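Local coordinates for microtubule-associated serine/threonine-protein kinase 3 (Homo sapiens, PDB 3KHF) that probably phosphorylates serine and threonine residues of proteins as a kinase, and probably recognises the C-terminal tails of partner proteins through its PDZ domain, at residues 35-40 / 55-60; 59-64 / 76-81. All blocks are in the same frame, centred on the assembly; numbering follows the deposited sequence.

Interaction 1: residues 35-40 / 55-60; sequences HHVVWS and GDLITH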
loop_
_atom_site.group_PDB
_atom_site.type_symbol
_atom_site.label_atom_id
_atom_site.label_comp_id
_atom_site.label_asym_id
_atom_site.label_seq_id
_atom_site.Cartn_x
_atom_site.Cartn_y
_atom_site.Cartn_z
ATOM N N HIS A 35 4.869 -3.270 -7.912
ATOM C CA HIS A 35 3.554 -2.876 -7.408
ATOM C C HIS A 35 3.474 -3.071 -5.906
ATOM O O HIS A 35 3.824 -4.116 -5.397
ATOM C CB HIS A 35 2.481 -3.758 -8.048
ATOM C CG HIS A 35 2.226 -3.473 -9.498
ATOM N ND1 HIS A 35 3.180 -3.589 -10.483
ATOM C CD2 HIS A 35 1.094 -3.044 -10.119
ATOM C CE1 HIS A 35 2.631 -3.274 -11.655
ATOM N NE2 HIS A 35 1.383 -2.920 -11.456
ATOM N N HIS A 36 2.950 -2.085 -5.201
ATOM C CA HIS A 36 2.912 -2.094 -3.736
ATOM C C HIS A 36 1.510 -2.420 -3.286
ATOM O O HIS A 36 0.574 -1.664 -3.522
ATOM C CB HIS A 36 3.347 -0.707 -3.249
ATOM C CG HIS A 36 4.638 -0.322 -3.880
ATOM N ND1 HIS A 36 5.826 -0.836 -3.432
ATOM C CD2 HIS A 36 4.927 0.370 -5.009
ATOM C CE1 HIS A 36 6.799 -0.466 -4.242
ATOM N NE2 HIS A 36 6.283 0.271 -5.208
ATOM N N VAL A 37 1.356 -3.591 -2.660
ATOM C CA VAL A 37 0.054 -4.128 -2.307
ATOM C C VAL A 37 -0.020 -4.349 -0.801
ATOM O O VAL A 37 0.823 -5.001 -0.202
ATOM C CB VAL A 37 -0.232 -5.440 -3.069
ATOM C CG1 VAL A 37 -1.620 -6.001 -2.697
ATOM C CG2 VAL A 37 -0.104 -5.226 -4.586
ATOM N N VAL A 38 -1.075 -3.818 -0.183
ATOM C CA VAL A 38 -1.327 -4.009 1.234
ATOM C C VAL A 38 -1.687 -5.463 1.471
ATOM O O VAL A 38 -2.609 -5.998 0.850
ATOM C CB VAL A 38 -2.480 -3.120 1.719
ATOM C CG1 VAL A 38 -2.816 -3.356 3.211
ATOM C CG2 VAL A 38 -2.144 -1.639 1.487
ATOM N N TRP A 39 -0.960 -6.119 2.374
ATOM C CA TRP A 39 -1.197 -7.535 2.628
ATOM C C TRP A 39 -2.018 -7.789 3.874
ATOM O O TRP A 39 -2.706 -8.806 3.959
ATOM C CB TRP A 39 0.107 -8.358 2.692
ATOM C CG TRP A 39 0.040 -9.588 1.821
ATOM C CD1 TRP A 39 -0.279 -10.865 2.190
ATOM C CD2 TRP A 39 0.175 -9.602 0.415
ATOM N NE1 TRP A 39 -0.304 -11.677 1.084
ATOM C CE2 TRP A 39 -0.043 -10.919 -0.022
ATOM C CE3 TRP A 39 0.440 -8.621 -0.527
ATOM C CZ2 TRP A 39 0.065 -11.281 -1.362
ATOM C CZ3 TRP A 39 0.513 -8.970 -1.847
ATOM C CH2 TRP A 39 0.342 -10.288 -2.250
ATOM N N SER A 40 -1.956 -6.888 4.851
ATOM C CA SER A 40 -2.660 -7.085 6.105
ATOM C C SER A 40 -2.837 -5.725 6.735
ATOM O O SER A 40 -2.045 -4.812 6.486
ATOM C CB SER A 40 -1.889 -8.025 7.051
ATOM O OG SER A 40 -0.751 -7.409 7.586
ATOM N N GLY A 55 -5.277 -6.241 0.176
ATOM C CA GLY A 55 -5.546 -6.354 -1.251
ATOM C C GLY A 55 -5.472 -5.035 -1.991
ATOM O O GLY A 55 -5.468 -5.019 -3.212
ATOM N N ASP A 56 -5.395 -3.908 -1.280
ATOM C CA ASP A 56 -5.331 -2.603 -1.920
ATOM C C ASP A 56 -3.971 -2.403 -2.574
ATOM O O ASP A 56 -2.923 -2.561 -1.925
ATOM C CB ASP A 56 -5.525 -1.485 -0.880
ATOM C CG ASP A 56 -6.959 -1.290 -0.417
ATOM O OD1 ASP A 56 -7.908 -1.901 -0.969
ATOM O OD2 ASP A 56 -7.159 -0.472 0.521
ATOM N N LEU A 57 -3.983 -1.981 -3.831
ATOM C CA LEU A 57 -2.796 -1.490 -4.511
ATOM C C LEU A 57 -2.620 -0.025 -4.160
ATOM O O LEU A 57 -3.537 0.779 -4.359
ATOM C CB LEU A 57 -2.960 -1.595 -6.032
ATOM C CG LEU A 57 -1.813 -1.071 -6.895
ATOM C CD1 LEU A 57 -0.574 -1.980 -6.779
ATOM C CD2 LEU A 57 -2.233 -0.929 -8.351
ATOM N N ILE A 58 -1.469 0.321 -3.595
ATOM C CA ILE A 58 -1.165 1.724 -3.288
ATOM C C ILE A 58 -0.546 2.349 -4.538
ATOM O O ILE A 58 0.522 1.955 -4.979
ATOM C CB ILE A 58 -0.198 1.859 -2.089
ATOM C CG1 ILE A 58 -0.841 1.279 -0.827
ATOM C CG2 ILE A 58 0.208 3.305 -1.881
ATOM C CD1 ILE A 58 0.071 1.160 0.388
ATOM N N THR A 59 -1.202 3.367 -5.080
ATOM C CA THR A 59 -0.707 4.027 -6.284
ATOM C C THR A 59 -0.008 5.329 -5.938
ATOM O O THR A 59 0.903 5.748 -6.662
ATOM C CB THR A 59 -1.860 4.276 -7.283
ATOM O OG1 THR A 59 -2.823 5.143 -6.698
ATOM C CG2 THR A 59 -2.550 2.965 -7.674
ATOM N N HIS A 60 -0.409 5.972 -4.845
ATOM C CA HIS A 60 0.147 7.280 -4.494
ATOM C C HIS A 60 0.282 7.400 -2.991
ATOM O O HIS A 60 -0.570 6.917 -2.243
ATOM C CB HIS A 60 -0.694 8.468 -5.011
ATOM C CG HIS A 60 -0.917 8.489 -6.488
ATOM N ND1 HIS A 60 -1.720 7.582 -7.142
ATOM C CD2 HIS A 60 -0.474 9.358 -7.440
ATOM C CE1 HIS A 60 -1.732 7.864 -8.434
ATOM N NE2 HIS A 60 -0.988 8.935 -8.638
HETATM O O HOH W 1 2.140 0.399 -6.552
#

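Interaction 2: residues 59-64 / 76-81; sequences THINGE and ELLLKS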
loop_
_atom_site.group_PDB
_atom_site.type_symbol
_atom_site.label_atom_id
_atom_site.label_comp_id
_atom_site.label_asym_id
_atom_site.label_seq_id
_atom_site.Cartn_x
_atom_site.Cartn_y
_atom_site.Cartn_z
ATOM N N THR A 59 -1.202 3.367 -5.080
ATOM C CA THR A 59 -0.707 4.027 -6.284
ATOM C C THR A 59 -0.008 5.329 -5.938
ATOM O O THR A 59 0.903 5.748 -6.662
ATOM C CB THR A 59 -1.860 4.276 -7.283
ATOM O OG1 THR A 59 -2.823 5.143 -6.698
ATOM C CG2 THR A 59 -2.550 2.965 -7.674
ATOM N N HIS A 60 -0.409 5.972 -4.845
ATOM C CA HIS A 60 0.147 7.280 -4.494
ATOM C C HIS A 60 0.282 7.400 -2.991
ATOM O O HIS A 60 -0.570 6.917 -2.243
ATOM C CB HIS A 60 -0.694 8.468 -5.011
ATOM C CG HIS A 60 -0.917 8.489 -6.488
ATOM N ND1 HIS A 60 -1.720 7.582 -7.142
ATOM C CD2 HIS A 60 -0.474 9.358 -7.440
ATOM C CE1 HIS A 60 -1.732 7.864 -8.434
ATOM N NE2 HIS A 60 -0.988 8.935 -8.638
ATOM N N ILE A 61 1.350 8.063 -2.555
ATOM C CA ILE A 61 1.594 8.363 -1.155
ATOM C C ILE A 61 1.798 9.883 -1.074
ATOM O O ILE A 61 2.713 10.432 -1.713
ATOM C CB ILE A 61 2.807 7.611 -0.586
ATOM C CG1 ILE A 61 2.551 6.103 -0.612
ATOM C CG2 ILE A 61 3.119 8.102 0.814
ATOM C CD1 ILE A 61 3.750 5.247 -0.138
ATOM N N ASN A 62 0.942 10.573 -0.327
ATOM C CA ASN A 62 1.004 12.026 -0.202
ATOM C C ASN A 62 1.050 12.719 -1.558
ATOM O O ASN A 62 1.792 13.687 -1.747
ATOM C CB ASN A 62 2.167 12.417 0.720
ATOM C CG ASN A 62 1.967 11.902 2.117
ATOM O OD1 ASN A 62 0.819 11.826 2.584
ATOM N ND2 ASN A 62 3.052 11.512 2.788
ATOM N N GLY A 63 0.255 12.219 -2.503
ATOM C CA GLY A 63 0.119 12.796 -3.836
ATOM C C GLY A 63 1.159 12.361 -4.862
ATOM O O GLY A 63 1.029 12.655 -6.055
ATOM N N GLU A 64 2.192 11.659 -4.402
ATOM C CA GLU A 64 3.318 11.226 -5.231
ATOM C C GLU A 64 3.014 9.828 -5.776
ATOM O O GLU A 64 2.729 8.905 -5.004
ATOM C CB GLU A 64 4.603 11.186 -4.373
ATOM C CG GLU A 64 5.888 10.672 -5.083
ATOM C CD GLU A 64 7.157 10.663 -4.203
ATOM O OE1 GLU A 64 8.210 10.156 -4.684
ATOM O OE2 GLU A 64 7.136 11.173 -3.060
ATOM N N GLU A 76 10.642 3.696 2.832
ATOM C CA GLU A 76 11.210 4.942 3.323
ATOM C C GLU A 76 10.171 6.072 3.324
ATOM O O GLU A 76 10.106 6.843 4.277
ATOM C CB GLU A 76 12.430 5.348 2.500
ATOM C CG GLU A 76 13.022 6.671 2.929
ATOM C CD GLU A 76 14.082 7.198 2.010
ATOM O OE1 GLU A 76 14.350 6.597 0.953
ATOM O OE2 GLU A 76 14.641 8.260 2.338
ATOM N N LEU A 77 9.383 6.189 2.256
ATOM C CA LEU A 77 8.349 7.229 2.204
ATOM C C LEU A 77 7.372 7.087 3.347
ATOM O O LEU A 77 6.938 8.086 3.933
ATOM C CB LEU A 77 7.570 7.171 0.886
ATOM C CG LEU A 77 8.317 7.627 -0.373
ATOM C CD1 LEU A 77 7.506 7.345 -1.632
ATOM C CD2 LEU A 77 8.737 9.103 -0.284
ATOM N N LEU A 78 7.029 5.849 3.677
ATOM C CA LEU A 78 6.132 5.590 4.794
ATOM C C LEU A 78 6.791 5.913 6.136
ATOM O O LEU A 78 6.205 6.574 6.984
ATOM C CB LEU A 78 5.666 4.144 4.736
ATOM C CG LEU A 78 4.755 3.806 3.543
ATOM C CD1 LEU A 78 4.604 2.288 3.312
ATOM C CD2 LEU A 78 3.395 4.452 3.713
ATOM N N LEU A 79 8.016 5.462 6.330
ATOM C CA LEU A 79 8.748 5.738 7.569
ATOM C C LEU A 79 8.917 7.229 7.858
ATOM O O LEU A 79 8.850 7.636 9.006
ATOM C CB LEU A 79 10.129 5.070 7.537
ATOM C CG LEU A 79 10.246 3.549 7.679
ATOM C CD1 LEU A 79 11.708 3.120 7.472
ATOM C CD2 LEU A 79 9.718 3.040 9.013
ATOM N N LYS A 80 9.117 8.037 6.823
ATOM C CA LYS A 80 9.403 9.472 6.969
ATOM C C LYS A 80 8.166 10.364 6.958
ATOM O O LYS A 80 8.269 11.566 7.216
ATOM C CB LYS A 80 10.374 9.929 5.881
ATOM C CG LYS A 80 11.727 9.246 5.962
ATOM N N SER A 81 7.002 9.796 6.658
ATOM C CA SER A 81 5.742 10.527 6.773
ATOM C C SER A 81 5.415 10.836 8.236
ATOM O O SER A 81 5.961 10.217 9.154
ATOM C CB SER A 81 4.620 9.708 6.152
ATOM O OG SER A 81 4.752 9.698 4.750
#

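Interaction 1: residues 35-40 / 55-60
Val37 and Leu57 form a non-hydrogen-bonded antiparallel pair where strand 32-41 meets strand 57-61, near the centre of the PDZ fold's curled sheet. The axes of the two short segments make an angle of 132°. Direct backbone bonds run from Gly55 to Ile58, and a water takes over beyond. Both backbone polar atoms of Val38 are bonded: its N donates to Asp56 O at 2.8 Å, and its O accepts from Gly55 N. Gly55 has phi 99°, where a side chain would jam against the preceding carbonyl; glycine suits this turn into the strand.

Side chains occupy both faces of the sheet. On the face of Val37, chi1 of Leu57 (178°) carries CG out from the backbone, and the turn at chi2 brings CD1 over to Val37 CG2 (3.9 Å) and the edge of the His35 ring. On the other face, the beta-branched Val38 and Ile58, well suited to extended backbone, meet at about a right angle. Val38 CG2 lies 3.7 Å from Ile58 CD1 in a buried patch continued by Leu52, Phe17 and Val66.

Toward the other end, Ile58 N still donates to His36 O at 2.8 Å, but the return bond is replaced by a water, which accepts from His36 N at 2.9 Å and donates to Ile58 O at 2.7 Å.

Interaction 2: residues 59-64 / 76-81
A beta hairpin with a two-residue loop, its type I' turn running from Ile61 to Glu64, packs here against the C-terminal end of helix 71-80, the long helix that in PDZ domains borders the peptide groove. Asn62 and Gly63 fill the inner turn positions, where both phi values are positive; asparagine tolerates this well and glycine better still. Two backbone bonds close the hairpin, Ile61 N to Glu64 O at 2.9 Å and Glu64 N to Ile61 O at 3.0 Å.

The apolar part of the contact sets Ile61, buried and pointing at the helix, against Leu77 and Leu78. Ile61 CD1 lies anti to CA (chi2 176°), which carries it out to Leu78 CD2 at 3.9 Å, the two side chains meeting at about a right angle, and to within 4.4 Å of Leu77 CB. Ile85 of strand 84-90 touches both Ile61 and Leu78. Leu78 also rests on Phe17 and Leu19 of strand 17-25, a position consistent with a lining residue of the hydrophobic pocket that receives a ligand's last side chain in this family.

Nearer the surface, the fully extended Glu64 runs across Leu77, with OE2 3.8 Å from Leu77 CD2. This is a van der Waals contact beside a carboxylate oxygen. Ser81 is modelled in two positions; in the conformer given, its OG donates to Leu77 O at 2.8 Å and takes a weak, strongly bent and doubtful bond from Asn62 ND2 (3.2 Å, 122° at the hydrogen).

Because Asn62 OD1 is taken by Ser86 N of strand 84-90, its amide is probably oriented chiefly by that bond. Cohesion between hairpin and helix therefore probably rests mainly on the buried Ile61 against Leu77 and Leu78, with the bent Asn62–Ser81 bond adding little.

Overall arrangement
Following the chain, strand 32-41 leads through the short helix 46-50 into strand 57-61, and interaction 1 closes that loop by joining the two strands edge to edge. The same strand then runs on into its hairpin, and interaction 2 closes the next loop, which runs through strand 64-65 and the first turns of helix 71-80, whose last turns make the contact. The two loops neither nest nor cross: they follow in series, overlapping at Thr59 and His60, with centres about 12 Å apart. These shared residues form a classic beta bulge facing Arg88 of strand 84-90. Strand 57-61 is thus the common element, tied near its start to strand 32-41 and at its end to the helix beside strand 17-25.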